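Local atomic coordinates of coenzyme A transferase (Yersinia pestis, PDB entry 3QLI), a protein that probably transfers coenzyme A from an acyl-CoA to a carboxylic acid, as in the acetyl-CoA hydrolase/transferase family, and forms a covalent link to CoA. Residues A[30-35]-A[52-57]; A[178-183]-A[202-207]; A[288-293]-A[313-318]; A[337-342]-A[391-396]; A[341-346]-A[432-437]. All blocks are in the same frame, centred on the assembly; numbering follows the deposited sequence.

Contact 1: A[30-35]-A[52-57]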
# COMPACT_ATOMS: atom_id res chain seq x y z
N GLU A 30 -3.27 -41.19 11.30
CA GLU A 30 -3.41 -41.89 10.02
C GLU A 30 -4.86 -41.88 9.51
O GLU A 30 -5.11 -41.58 8.34
CB GLU A 30 -2.87 -43.33 10.11
CG GLU A 30 -3.03 -44.11 8.81
CD GLU A 30 -2.47 -45.53 8.89
OE1 GLU A 30 -1.59 -45.80 9.74
OE2 GLU A 30 -2.91 -46.38 8.09
N GLU A 31 -5.81 -42.22 10.37
CA GLU A 31 -7.21 -42.24 9.95
C GLU A 31 -7.72 -40.82 9.68
O GLU A 31 -8.48 -40.61 8.73
CB GLU A 31 -8.09 -42.95 10.98
CG GLU A 31 -7.70 -44.41 11.17
CD GLU A 31 -8.65 -45.17 12.08
OE1 GLU A 31 -8.19 -46.09 12.79
OE2 GLU A 31 -9.86 -44.84 12.08
N ALA A 32 -7.30 -39.86 10.49
CA ALA A 32 -7.75 -38.48 10.30
C ALA A 32 -7.45 -37.92 8.91
O ALA A 32 -8.28 -37.22 8.33
CB ALA A 32 -7.15 -37.57 11.37
N VAL A 33 -6.26 -38.20 8.38
CA VAL A 33 -5.85 -37.59 7.11
C VAL A 33 -6.18 -38.50 5.91
O VAL A 33 -5.88 -38.17 4.76
CB VAL A 33 -4.35 -37.20 7.09
CG1 VAL A 33 -4.01 -36.29 8.27
CG2 VAL A 33 -3.45 -38.44 7.10
N SER A 34 -6.83 -39.62 6.19
CA SER A 34 -7.02 -40.65 5.16
C SER A 34 -8.06 -40.27 4.11
O SER A 34 -8.05 -40.82 3.01
CB SER A 34 -7.40 -41.99 5.80
OG SER A 34 -8.72 -41.94 6.31
N SER A 35 -8.96 -39.35 4.44
CA SER A 35 -10.04 -39.03 3.50
C SER A 35 -9.83 -37.74 2.73
O SER A 35 -10.69 -37.35 1.95
CB SER A 35 -11.39 -39.01 4.20
OG SER A 35 -11.41 -37.99 5.18
N PRO A 52 2.12 -31.42 14.23
CA PRO A 52 3.15 -32.41 13.87
C PRO A 52 2.64 -33.82 13.62
O PRO A 52 3.15 -34.46 12.72
CB PRO A 52 4.10 -32.40 15.08
CG PRO A 52 3.29 -31.78 16.21
CD PRO A 52 2.42 -30.76 15.52
N ALA A 53 1.67 -34.29 14.38
CA ALA A 53 1.21 -35.67 14.18
C ALA A 53 0.39 -35.80 12.89
O ALA A 53 0.53 -36.78 12.14
CB ALA A 53 0.42 -36.16 15.39
N LEU A 54 -0.45 -34.80 12.63
CA LEU A 54 -1.25 -34.78 11.41
C LEU A 54 -0.35 -34.62 10.19
O LEU A 54 -0.56 -35.28 9.18
CB LEU A 54 -2.30 -33.65 11.45
CG LEU A 54 -3.44 -33.85 12.46
CD1 LEU A 54 -4.33 -32.59 12.55
CD2 LEU A 54 -4.28 -35.08 12.11
N LEU A 55 0.64 -33.76 10.28
CA LEU A 55 1.54 -33.54 9.15
C LEU A 55 2.44 -34.75 8.89
O LEU A 55 2.74 -35.06 7.73
CB LEU A 55 2.37 -32.27 9.34
CG LEU A 55 1.51 -30.99 9.29
CD1 LEU A 55 2.39 -29.78 9.55
CD2 LEU A 55 0.77 -30.85 7.96
N LYS A 56 2.87 -35.43 9.95
CA LYS A 56 3.63 -36.66 9.74
C LYS A 56 2.76 -37.70 9.03
O LYS A 56 3.22 -38.36 8.09
CB LYS A 56 4.16 -37.22 11.07
CG LYS A 56 4.88 -38.55 10.93
CD LYS A 56 5.37 -39.05 12.28
CE LYS A 56 5.97 -40.44 12.17
NZ LYS A 56 7.37 -40.39 11.67
N ALA A 57 1.52 -37.84 9.48
CA ALA A 57 0.62 -38.83 8.88
C ALA A 57 0.30 -38.50 7.41
O ALA A 57 0.20 -39.39 6.56
CB ALA A 57 -0.67 -38.94 9.71
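Val33 sets one methyl against each of two successive turns of helix 52-63. CG1 lies anti to its own carbonyl carbon (chi1 -54°) and comes down on the Leu54 peptide, 3.7 Å from Leu54 O. The same torsion sends CG2 between the backbone N and the carbonyl carbon, where it meets the next turn of the helix: Val33 CG2 is 3.8 Å from Ala57 CB and equally near the Ala57 carbonyl group.

Leu54 supplies the matching apolar surface. Its CB bond leaves the helix across the line to the other segment, with CG anti to the carbonyl carbon (chi1 -69°). CD1 continues the extended chain, while CD2, the other branch, comes against Ala32 and Val33. Leu54 CD2 stands 3.9 Å from Ala32 CB and 4.0 Å from Val33 CG1, so one methyl touches both residues.

This is helix-against-turn packing on one side of a parallel alpha/beta sheet of the N-terminal family region: the end of the short helix 29-32 and the first turns of helix 52-63 share the cover over strands 143-148 and 175-180, where Met145 and Ile177 lie under Leu54. Ala32 also rests on Ile177, and Val33 on Met145.

At the outer end the contact thins. Ala57 CB approaches the backbone at Glu30 N, 3.8 Å away, while the CB bond of Glu30 points away from the helix. Polar ties come from beyond the two segments, as where Arg61 NH1 of helix 52-63 bonds to Val33 O.

Contact 2: A[178-183]-A[202-207]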
# COMPACT_ATOMS: atom_id res chain seq x y z
N VAL A 178 -8.46 -31.08 14.07
CA VAL A 178 -7.61 -30.50 15.12
C VAL A 178 -6.66 -31.51 15.74
O VAL A 178 -6.95 -32.71 15.82
CB VAL A 178 -8.44 -29.84 16.24
CG1 VAL A 178 -9.41 -28.82 15.65
CG2 VAL A 178 -9.18 -30.89 17.04
N GLU A 179 -5.52 -31.01 16.19
CA GLU A 179 -4.58 -31.79 16.96
C GLU A 179 -4.49 -31.17 18.35
O GLU A 179 -3.93 -30.08 18.53
CB GLU A 179 -3.22 -31.78 16.27
CG GLU A 179 -2.11 -32.52 17.03
CD GLU A 179 -0.96 -32.91 16.11
OE1 GLU A 179 -1.23 -33.17 14.91
OE2 GLU A 179 0.20 -32.95 16.58
N VAL A 180 -5.10 -31.84 19.31
CA VAL A 180 -5.14 -31.39 20.69
C VAL A 180 -3.75 -31.56 21.32
O VAL A 180 -3.11 -32.61 21.18
CB VAL A 180 -6.19 -32.19 21.51
CG1 VAL A 180 -6.00 -32.00 23.03
CG2 VAL A 180 -7.61 -31.81 21.07
N ASN A 181 -3.30 -30.52 22.00
CA ASN A 181 -1.98 -30.53 22.61
C ASN A 181 -2.04 -29.74 23.90
O ASN A 181 -2.32 -28.54 23.88
CB ASN A 181 -0.96 -29.89 21.66
CG ASN A 181 0.45 -29.94 22.18
OD1 ASN A 181 0.69 -30.37 23.30
ND2 ASN A 181 1.39 -29.50 21.36
N ARG A 182 -1.79 -30.39 25.04
CA ARG A 182 -1.92 -29.70 26.32
C ARG A 182 -0.86 -28.60 26.45
O ARG A 182 -0.98 -27.72 27.31
CB ARG A 182 -1.85 -30.68 27.50
CG ARG A 182 -0.53 -31.39 27.63
CD ARG A 182 -0.44 -32.20 28.93
NE ARG A 182 0.96 -32.50 29.24
CZ ARG A 182 1.58 -33.63 28.93
NH1 ARG A 182 0.92 -34.61 28.32
NH2 ARG A 182 2.86 -33.79 29.24
N TYR A 183 0.16 -28.64 25.60
CA TYR A 183 1.16 -27.57 25.59
C TYR A 183 0.69 -26.32 24.86
O TYR A 183 1.33 -25.27 24.95
CB TYR A 183 2.49 -28.05 25.00
CG TYR A 183 3.21 -29.04 25.87
CD1 TYR A 183 4.17 -28.62 26.79
CD2 TYR A 183 2.94 -30.40 25.78
CE1 TYR A 183 4.84 -29.53 27.59
CE2 TYR A 183 3.61 -31.32 26.59
CZ TYR A 183 4.56 -30.88 27.48
OH TYR A 183 5.22 -31.78 28.29
N ILE A 202 -10.61 -35.23 15.46
CA ILE A 202 -9.68 -34.88 16.53
C ILE A 202 -8.59 -35.94 16.70
O ILE A 202 -8.88 -37.14 16.73
CB ILE A 202 -10.43 -34.81 17.87
CG1 ILE A 202 -11.60 -33.83 17.77
CG2 ILE A 202 -9.46 -34.46 19.01
CD1 ILE A 202 -12.66 -34.02 18.87
N VAL A 203 -7.34 -35.50 16.80
CA VAL A 203 -6.27 -36.37 17.27
C VAL A 203 -5.62 -35.69 18.46
O VAL A 203 -5.82 -34.49 18.66
CB VAL A 203 -5.21 -36.67 16.18
CG1 VAL A 203 -5.88 -37.26 14.93
CG2 VAL A 203 -4.41 -35.41 15.82
N GLU A 204 -4.87 -36.46 19.25
CA GLU A 204 -4.20 -35.93 20.44
C GLU A 204 -2.72 -36.21 20.36
O GLU A 204 -2.30 -37.35 20.10
CB GLU A 204 -4.78 -36.56 21.72
CG GLU A 204 -6.25 -36.24 21.96
CD GLU A 204 -6.90 -37.11 23.05
OE1 GLU A 204 -6.45 -38.25 23.29
OE2 GLU A 204 -7.89 -36.64 23.65
N ASN A 205 -1.92 -35.18 20.59
CA ASN A 205 -0.47 -35.28 20.54
C ASN A 205 0.14 -34.21 21.43
O ASN A 205 0.28 -33.05 21.02
CB ASN A 205 0.05 -35.11 19.11
CG ASN A 205 1.54 -35.41 19.00
OD1 ASN A 205 2.01 -36.42 19.52
ND2 ASN A 205 2.29 -34.54 18.33
N HIS A 206 0.52 -34.61 22.65
CA HIS A 206 1.05 -33.67 23.64
C HIS A 206 2.56 -33.58 23.57
O HIS A 206 3.26 -34.49 24.02
CB HIS A 206 0.63 -34.10 25.04
CG HIS A 206 -0.84 -34.37 25.17
ND1 HIS A 206 -1.78 -33.37 25.10
CD2 HIS A 206 -1.52 -35.52 25.36
CE1 HIS A 206 -2.99 -33.89 25.24
NE2 HIS A 206 -2.86 -35.20 25.40
N VAL A 207 3.06 -32.49 22.98
CA VAL A 207 4.49 -32.27 22.83
C VAL A 207 4.75 -30.78 22.93
O VAL A 207 3.89 -29.98 22.58
CB VAL A 207 5.03 -32.78 21.48
CG1 VAL A 207 4.92 -34.31 21.39
CG2 VAL A 207 4.28 -32.11 20.33
O HOH W 1 0.79 -31.59 18.85
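Two hydrogen bonds join the side-chain amide of Asn181 to the backbone N and O of Val207. Asn181 ND2 gives one of 2.8 Å to Val207 O, lying in both the Asn181 amide plane and the Val207 carbonyl plane, and Asn181 OD1 takes the Val207 backbone N-H at 3.2 Å from above its own plane. From the opposite face OD1 accepts Tyr183 N, closing an Asx turn, so OD1 is met from both faces of its plane. Next to it the Arg182 backbone N donates to His206 ND1 over 3.0 Å, within the ring plane, which would help fix the ring's rotation. The Arg182 side chain crosses His206 at about a right angle, its NH1 near His206 CB.

Behind these ends run two parallel strands, bonded by Val203 N to Val178 O, Val180 N to Val203 O and Asn205 N to Val180 O, the last 2.9 Å long and almost straight at 179°. Val178, Val180 and Ile202 pack on one face, where Val180 CG2 lies 3.8 Å from Ile202 CG2. On the other face Glu179 lies alongside Asn205, its CG anti to the backbone N (chi1 177°) and the chain extended. Asn205 ND2 reaches Glu179 OE2 at 3.2 Å on its anti side, tilted out of the carboxylate plane, and a water donates to both Glu179 OE2 and Asn205 O. The carboxylate is oriented in turn by the backbone N atoms of Ala53 and Leu54.

Strand 201-204 is the outermost in this parallel sheet, with 175-180 between it and 143-148; Tyr22 of helix 18-25 covers Val180 and Ile202, while helix 52-63 lies over Val203 and Asn205.

Contact 3: A[288-293]-A[313-318]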
# COMPACT_ATOMS: atom_id res chain seq x y z
N ARG A 288 -9.24 -1.43 24.49
CA ARG A 288 -8.63 -0.85 25.67
C ARG A 288 -8.49 -1.90 26.76
O ARG A 288 -9.40 -2.70 27.00
CB ARG A 288 -9.42 0.37 26.16
CG ARG A 288 -8.76 1.08 27.35
CD ARG A 288 -9.49 2.38 27.70
NE ARG A 288 -9.08 2.88 29.01
CZ ARG A 288 -9.07 4.16 29.36
NH1 ARG A 288 -9.44 5.09 28.48
NH2 ARG A 288 -8.69 4.52 30.58
N GLY A 289 -7.33 -1.93 27.39
CA GLY A 289 -7.09 -2.87 28.47
C GLY A 289 -6.53 -4.22 28.04
O GLY A 289 -6.20 -5.05 28.88
N ARG A 290 -6.43 -4.46 26.74
CA ARG A 290 -5.96 -5.78 26.29
C ARG A 290 -4.90 -5.68 25.20
O ARG A 290 -4.96 -4.81 24.34
CB ARG A 290 -7.13 -6.69 25.87
CG ARG A 290 -7.87 -6.23 24.64
CD ARG A 290 -9.23 -6.91 24.49
NE ARG A 290 -9.96 -6.35 23.35
CZ ARG A 290 -11.25 -6.57 23.10
NH1 ARG A 290 -11.97 -7.35 23.90
NH2 ARG A 290 -11.81 -6.01 22.04
N SER A 291 -3.90 -6.57 25.27
CA SER A 291 -2.85 -6.61 24.27
C SER A 291 -3.34 -7.44 23.09
O SER A 291 -3.72 -8.60 23.25
CB SER A 291 -1.57 -7.24 24.85
OG SER A 291 -1.01 -6.44 25.87
N VAL A 292 -3.35 -6.83 21.91
CA VAL A 292 -3.88 -7.48 20.70
C VAL A 292 -2.75 -7.97 19.80
O VAL A 292 -1.75 -7.25 19.61
CB VAL A 292 -4.80 -6.51 19.91
CG1 VAL A 292 -5.11 -7.04 18.52
CG2 VAL A 292 -6.09 -6.26 20.70
N PHE A 293 -2.90 -9.19 19.27
CA PHE A 293 -1.92 -9.78 18.35
C PHE A 293 -2.66 -10.75 17.42
O PHE A 293 -3.79 -11.14 17.70
CB PHE A 293 -0.82 -10.54 19.12
CG PHE A 293 -1.30 -11.83 19.76
CD1 PHE A 293 -1.00 -13.06 19.19
CD2 PHE A 293 -2.07 -11.80 20.93
CE1 PHE A 293 -1.44 -14.25 19.77
CE2 PHE A 293 -2.52 -12.98 21.52
CZ PHE A 293 -2.20 -14.21 20.94
N PHE A 313 -5.42 -10.69 24.02
CA PHE A 313 -6.60 -10.99 23.21
C PHE A 313 -6.23 -11.10 21.74
O PHE A 313 -5.96 -10.08 21.10
CB PHE A 313 -7.65 -9.88 23.42
CG PHE A 313 -9.02 -10.23 22.92
CD1 PHE A 313 -9.84 -11.09 23.65
CD2 PHE A 313 -9.53 -9.66 21.77
CE1 PHE A 313 -11.11 -11.40 23.20
CE2 PHE A 313 -10.80 -9.96 21.32
CZ PHE A 313 -11.60 -10.83 22.04
N SER A 314 -6.20 -12.31 21.19
CA SER A 314 -5.86 -12.45 19.78
C SER A 314 -7.02 -12.01 18.90
O SER A 314 -8.20 -12.16 19.25
CB SER A 314 -5.45 -13.89 19.45
OG SER A 314 -6.57 -14.74 19.53
N ARG A 315 -6.68 -11.44 17.75
CA ARG A 315 -7.70 -11.09 16.76
C ARG A 315 -7.23 -11.46 15.36
O ARG A 315 -6.03 -11.61 15.12
CB ARG A 315 -8.06 -9.60 16.89
CG ARG A 315 -8.60 -9.27 18.29
CD ARG A 315 -9.34 -7.93 18.35
NE ARG A 315 -10.53 -7.93 17.51
CZ ARG A 315 -11.49 -7.01 17.56
NH1 ARG A 315 -11.41 -6.00 18.43
NH2 ARG A 315 -12.55 -7.09 16.75
N PRO A 316 -8.17 -11.63 14.42
CA PRO A 316 -7.80 -12.08 13.07
C PRO A 316 -6.98 -11.05 12.31
O PRO A 316 -7.06 -9.86 12.60
CB PRO A 316 -9.16 -12.28 12.37
CG PRO A 316 -10.17 -11.57 13.24
CD PRO A 316 -9.63 -11.64 14.63
N VAL A 317 -6.22 -11.51 11.32
CA VAL A 317 -5.24 -10.65 10.67
C VAL A 317 -5.89 -9.53 9.86
O VAL A 317 -5.31 -8.45 9.72
CB VAL A 317 -4.24 -11.46 9.82
CG1 VAL A 317 -4.98 -12.19 8.67
CG2 VAL A 317 -3.11 -10.56 9.30
N ASP A 318 -7.10 -9.75 9.37
CA ASP A 318 -7.76 -8.71 8.59
C ASP A 318 -8.25 -7.56 9.48
O ASP A 318 -8.61 -6.49 8.98
CB ASP A 318 -8.90 -9.27 7.72
CG ASP A 318 -9.93 -10.07 8.53
OD1 ASP A 318 -9.56 -10.88 9.41
OD2 ASP A 318 -11.13 -9.88 8.26
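The guanidinium of Arg290 lies flat on one face of the Phe313 ring, a cation-pi stack with planes 7° apart and centres separated by 4.1 Å. NH1 sits over the middle of the ring, while Arg315 CD comes to the ring's edge in its plane. The other aromatic, Phe293, receives Ser314 CB over one face in a CH-pi contact, 3.9 Å from CB to the ring centroid. These groups flank a small two-strand parallel pairing of 291-293 with 312-314, loosely bridged.

Two good backbone bonds hold it: Phe313 N to Ser291 O (2.8 Å) and Arg315 N to Phe293 O (2.9 Å). Arg290, its chain extended from CG to NE, runs alongside Phe313 in the same direction; Arg290 CD lies 3.5 Å from Phe313 CB, and beyond it the flat end settles on the ring. Phe293 CG instead lies between its backbone N and carbonyl carbon (chi1 71°), tipping the ring over Ser314.

The Phe293 side chain is about 7 Å from that of Glu264, which binds CoA covalently, so the pairing lies near that site. Ser314 OG turns to Asn163. Arg290 NH2 and Arg315 NH1 each form a salt bridge with Asp287 OD1, outside the two segments, which probably offsets their charges, and Arg315 NH2 also pairs with Glu190 OE1. The two guanidinium planes stand almost perpendicular, with Arg290 NH2 3.6 Å from Arg315 NH1.

Contact 4: A[337-342]-A[391-396]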
# COMPACT_ATOMS: atom_id res chain seq x y z
N ALA A 337 12.28 -4.54 11.12
CA ALA A 337 13.67 -4.64 10.69
C ALA A 337 13.71 -4.76 9.18
O ALA A 337 12.72 -5.09 8.55
CB ALA A 337 14.30 -5.86 11.34
N THR A 338 14.87 -4.48 8.58
CA THR A 338 15.01 -4.71 7.15
C THR A 338 16.41 -5.25 6.85
O THR A 338 17.26 -5.30 7.74
CB THR A 338 14.74 -3.43 6.36
OG1 THR A 338 14.73 -3.73 4.96
CG2 THR A 338 15.82 -2.38 6.65
N LEU A 339 16.65 -5.68 5.62
CA LEU A 339 17.98 -6.16 5.24
C LEU A 339 18.80 -5.07 4.55
O LEU A 339 20.01 -4.97 4.74
CB LEU A 339 17.87 -7.39 4.32
CG LEU A 339 17.28 -8.63 5.00
CD1 LEU A 339 17.29 -9.82 4.05
CD2 LEU A 339 18.05 -8.96 6.28
N GLN A 340 18.12 -4.25 3.76
CA GLN A 340 18.80 -3.18 3.03
C GLN A 340 17.93 -1.93 2.96
O GLN A 340 16.70 -2.02 2.94
CB GLN A 340 19.09 -3.61 1.59
CG GLN A 340 19.80 -4.92 1.42
CD GLN A 340 19.90 -5.29 -0.04
OE1 GLN A 340 18.90 -5.33 -0.75
NE2 GLN A 340 21.12 -5.51 -0.51
N ILE A 341 18.59 -0.78 2.90
CA ILE A 341 17.92 0.48 2.63
C ILE A 341 18.66 1.17 1.50
O ILE A 341 19.89 1.25 1.53
CB ILE A 341 17.95 1.41 3.87
CG1 ILE A 341 17.31 0.72 5.09
CG2 ILE A 341 17.23 2.72 3.57
CD1 ILE A 341 17.34 1.59 6.35
N ASP A 342 17.95 1.65 0.49
CA ASP A 342 18.68 2.32 -0.58
C ASP A 342 18.60 3.84 -0.48
O ASP A 342 17.94 4.37 0.42
CB ASP A 342 18.33 1.77 -1.98
CG ASP A 342 16.96 2.23 -2.49
OD1 ASP A 342 16.38 3.21 -1.96
OD2 ASP A 342 16.49 1.59 -3.48
N VAL A 391 30.44 -5.39 3.95
CA VAL A 391 29.34 -5.12 3.02
C VAL A 391 28.35 -4.11 3.61
O VAL A 391 27.92 -4.24 4.75
CB VAL A 391 28.57 -6.41 2.67
CG1 VAL A 391 27.33 -6.07 1.84
CG2 VAL A 391 29.47 -7.39 1.91
N SER A 392 27.99 -3.11 2.81
CA SER A 392 27.08 -2.07 3.28
C SER A 392 25.63 -2.52 3.13
O SER A 392 25.25 -3.07 2.09
CB SER A 392 27.29 -0.79 2.49
OG SER A 392 26.46 0.24 3.00
N ARG A 393 24.81 -2.27 4.15
CA ARG A 393 23.38 -2.54 4.03
C ARG A 393 22.64 -1.30 3.59
O ARG A 393 21.43 -1.35 3.30
CB ARG A 393 22.81 -3.09 5.34
CG ARG A 393 23.26 -4.53 5.65
CD ARG A 393 22.61 -5.06 6.92
NE ARG A 393 22.90 -6.47 7.16
CZ ARG A 393 22.31 -7.49 6.53
NH1 ARG A 393 21.40 -7.26 5.58
NH2 ARG A 393 22.65 -8.74 6.83
N ILE A 394 23.36 -0.18 3.52
CA ILE A 394 22.84 1.04 2.90
C ILE A 394 23.40 1.06 1.48
O ILE A 394 24.62 1.11 1.30
CB ILE A 394 23.29 2.31 3.64
CG1 ILE A 394 22.95 2.22 5.14
CG2 ILE A 394 22.69 3.56 2.97
CD1 ILE A 394 21.45 1.98 5.45
N ILE A 395 22.53 1.00 0.48
CA ILE A 395 22.99 0.75 -0.88
C ILE A 395 22.45 1.78 -1.86
O ILE A 395 21.47 2.48 -1.56
CB ILE A 395 22.62 -0.68 -1.36
CG1 ILE A 395 21.10 -0.85 -1.43
CG2 ILE A 395 23.24 -1.72 -0.44
CD1 ILE A 395 20.65 -2.17 -2.09
N PRO A 396 23.08 1.88 -3.04
CA PRO A 396 22.57 2.87 -4.01
C PRO A 396 21.12 2.59 -4.38
O PRO A 396 20.30 3.51 -4.34
CB PRO A 396 23.48 2.66 -5.23
CG PRO A 396 24.76 2.07 -4.65
CD PRO A 396 24.29 1.19 -3.52
O HOH W 2 23.49 -5.20 1.27
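Arg393 and Ile341 begin a short parallel pairing, in which segments 339-342 and 393-396 run 23° apart end to end. Ile341 lies between two bonds to the partner: its N donates to Arg393 O (2.9 Å, 163°) and its O accepts from Ile395 N at the same length. Strand 340-342 is the middle one of a small mixed three-strand sheet, with 394-395 alongside and 347-348 antiparallel on its other edge. On that edge Leu339 and Gln340 both face Asn348, a classic beta bulge.

The bulge lies beside two CoA-binding residues: Leu339 and Arg393 have both been seen to bind CoA, which is absent from this chain. Arg393, extended from CG to NE, folds its aliphatic part along the carbonyl of Leu339 and brings NH1 onto it. Leu339 O sits at the edge of the guanidinium, near its plane, and the bond from Arg393 NH1 is 2.8 Å long. NH1 also lies against the Leu339 side chain, 3.8 Å from CB, which would help position the cationic end.

Farther along, Ile341 and Ile394 share one face, Ile394 CD1 resting 3.9 Å from Ile341 CB, where helix 439-451 brings Leu445 against Ile394. On the other face Ile395 places CG1 between its backbone N and carbonyl carbon (chi1 64°), which carries the chain over to Gln340. The Gln340 amide has its oxygen bonded to Asn348, and its other end gives to a water that in turn donates to Ser392 O; Gln340 NE2 lies 3.7 Å from Ile395 CD1.

Contact 5: A[341-346]-A[432-437]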
# COMPACT_ATOMS: atom_id res chain seq x y z
N ILE A 341 18.59 -0.78 2.90
CA ILE A 341 17.92 0.48 2.63
C ILE A 341 18.66 1.17 1.50
O ILE A 341 19.89 1.25 1.53
CB ILE A 341 17.95 1.41 3.87
CG1 ILE A 341 17.31 0.72 5.09
CG2 ILE A 341 17.23 2.72 3.57
CD1 ILE A 341 17.34 1.59 6.35
N ASP A 342 17.95 1.65 0.49
CA ASP A 342 18.68 2.32 -0.58
C ASP A 342 18.60 3.84 -0.48
O ASP A 342 17.94 4.37 0.42
CB ASP A 342 18.33 1.77 -1.98
CG ASP A 342 16.96 2.23 -2.49
OD1 ASP A 342 16.38 3.21 -1.96
OD2 ASP A 342 16.49 1.59 -3.48
N LEU A 343 19.31 4.54 -1.36
CA LEU A 343 19.42 5.99 -1.26
C LEU A 343 18.13 6.74 -1.60
O LEU A 343 18.07 7.96 -1.42
CB LEU A 343 20.59 6.50 -2.11
CG LEU A 343 21.95 6.01 -1.62
CD1 LEU A 343 23.09 6.49 -2.53
CD2 LEU A 343 22.19 6.45 -0.17
N THR A 344 17.11 6.02 -2.07
CA THR A 344 15.81 6.63 -2.31
C THR A 344 14.93 6.51 -1.07
O THR A 344 13.89 7.17 -0.98
CB THR A 344 15.04 5.96 -3.49
OG1 THR A 344 14.50 4.70 -3.07
CG2 THR A 344 15.96 5.74 -4.68
N GLY A 345 15.35 5.68 -0.11
CA GLY A 345 14.58 5.47 1.10
C GLY A 345 13.70 4.23 1.06
O GLY A 345 12.96 3.96 2.00
N ALA A 346 13.76 3.47 -0.04
CA ALA A 346 13.06 2.20 -0.12
C ALA A 346 13.81 1.15 0.71
O ALA A 346 15.03 1.22 0.85
CB ALA A 346 12.97 1.74 -1.57
N ARG A 432 20.77 12.69 3.65
CA ARG A 432 20.55 12.31 5.05
C ARG A 432 20.73 10.82 5.27
O ARG A 432 21.24 10.40 6.32
CB ARG A 432 19.18 12.80 5.55
CG ARG A 432 19.11 14.30 5.58
CD ARG A 432 17.80 14.84 6.07
NE ARG A 432 17.86 16.30 6.11
CZ ARG A 432 16.91 17.09 6.58
NH1 ARG A 432 15.79 16.59 7.09
NH2 ARG A 432 17.10 18.41 6.56
N ILE A 433 20.35 10.02 4.28
CA ILE A 433 20.52 8.58 4.37
C ILE A 433 21.99 8.16 4.37
O ILE A 433 22.38 7.25 5.10
CB ILE A 433 19.78 7.87 3.23
CG1 ILE A 433 18.26 8.00 3.43
CG2 ILE A 433 20.19 6.41 3.16
CD1 ILE A 433 17.43 7.57 2.21
N ILE A 434 22.80 8.81 3.55
CA ILE A 434 24.23 8.52 3.54
C ILE A 434 24.85 8.68 4.93
O ILE A 434 25.76 7.95 5.31
CB ILE A 434 24.96 9.41 2.50
CG1 ILE A 434 24.65 8.90 1.09
CG2 ILE A 434 26.46 9.39 2.73
CD1 ILE A 434 25.02 9.89 -0.03
N GLU A 435 24.35 9.64 5.70
CA GLU A 435 24.90 9.87 7.03
C GLU A 435 24.55 8.76 8.02
O GLU A 435 25.12 8.70 9.13
CB GLU A 435 24.55 11.26 7.57
CG GLU A 435 25.14 12.41 6.74
CD GLU A 435 26.62 12.20 6.42
OE1 GLU A 435 27.43 12.21 7.37
OE2 GLU A 435 26.99 12.00 5.23
N LEU A 436 23.64 7.85 7.64
CA LEU A 436 23.35 6.68 8.47
C LEU A 436 24.18 5.47 8.06
O LEU A 436 24.16 4.44 8.73
CB LEU A 436 21.86 6.29 8.39
CG LEU A 436 20.84 7.28 8.96
CD1 LEU A 436 19.46 6.63 9.07
CD2 LEU A 436 21.28 7.82 10.31
N ALA A 437 24.88 5.58 6.94
CA ALA A 437 25.74 4.49 6.47
C ALA A 437 27.03 4.47 7.29
O ALA A 437 27.38 5.47 7.92
CB ALA A 437 26.06 4.66 4.99
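Ile433 lays its CD1 over one face of the turn made by residues 342-345, touching backbone more than side chains. CD1 is 3.6 Å from Gly345 N, 3.7 Å from Asp342 O and as near to Leu343 O, so a single methyl meets three backbone atoms of the type I turn. The extended chain of Ile433 (chi1 -69°, chi2 169°) brings it there from helix 426-434. Gly345, at positive phi, presents only backbone to this methyl.

Beside it Leu343 gives the second tight patch. Its CB bond runs across the direction of the helix, but the end of the chain bends in, and CD2 wedges between the two isoleucines: Leu343 CD2 is 3.7 Å from Ile434 CG1 and 3.9 Å from Ile433 CG2. These side chains meet at oblique angles, and they are buried.

Elsewhere the contact is looser. The CB bond of Thr344 points away from the helix, and Arg432 and Glu435 are exposed; Glu435 instead pairs with Arg442. Thr344 O does find Arg429 NH1, so the turn is tied to helix 426-434 by a polar link outside the apolar patch.

Asp342, whose CB bond faces away from the helix, braces the turn with three bonds to OD1. That oxygen accepts Thr344 OG1 at 2.6 Å on the syn side, and Thr344 N and Ala346 N from above the carboxylate plane, an Asx turn among them, while OD2 takes Ile398 N. Such a crowd of donors would be expected to keep the carboxylate ionised, even with the greasy methyls of Ile433 packed against the same turn.

How the contacts relate
From the N terminus, contact 1 closes a loop of 16 residues that carries strand 41-44, bringing helix 52-63 back against helix 29-32. Contact 2 follows in series, closing 18 residues and adding edge strand 201-204 to the same N-terminal sheet; it touches contact 1 where Glu179 meets the backbone of Ala53 and Leu54. Contact 3, next in series, closes 19 residues that carry helix 300-306 and pairs strands 291-293 and 312-314, its nearest atoms about 12 Å from contact 2. Contacts 4 and 5 both open from strand 340-342, sharing Ile341 and Asp342, contact 4 closing first at 391-396 and contact 5 later at 432-437. They lie across the chain's centre from contacts 1 and 2.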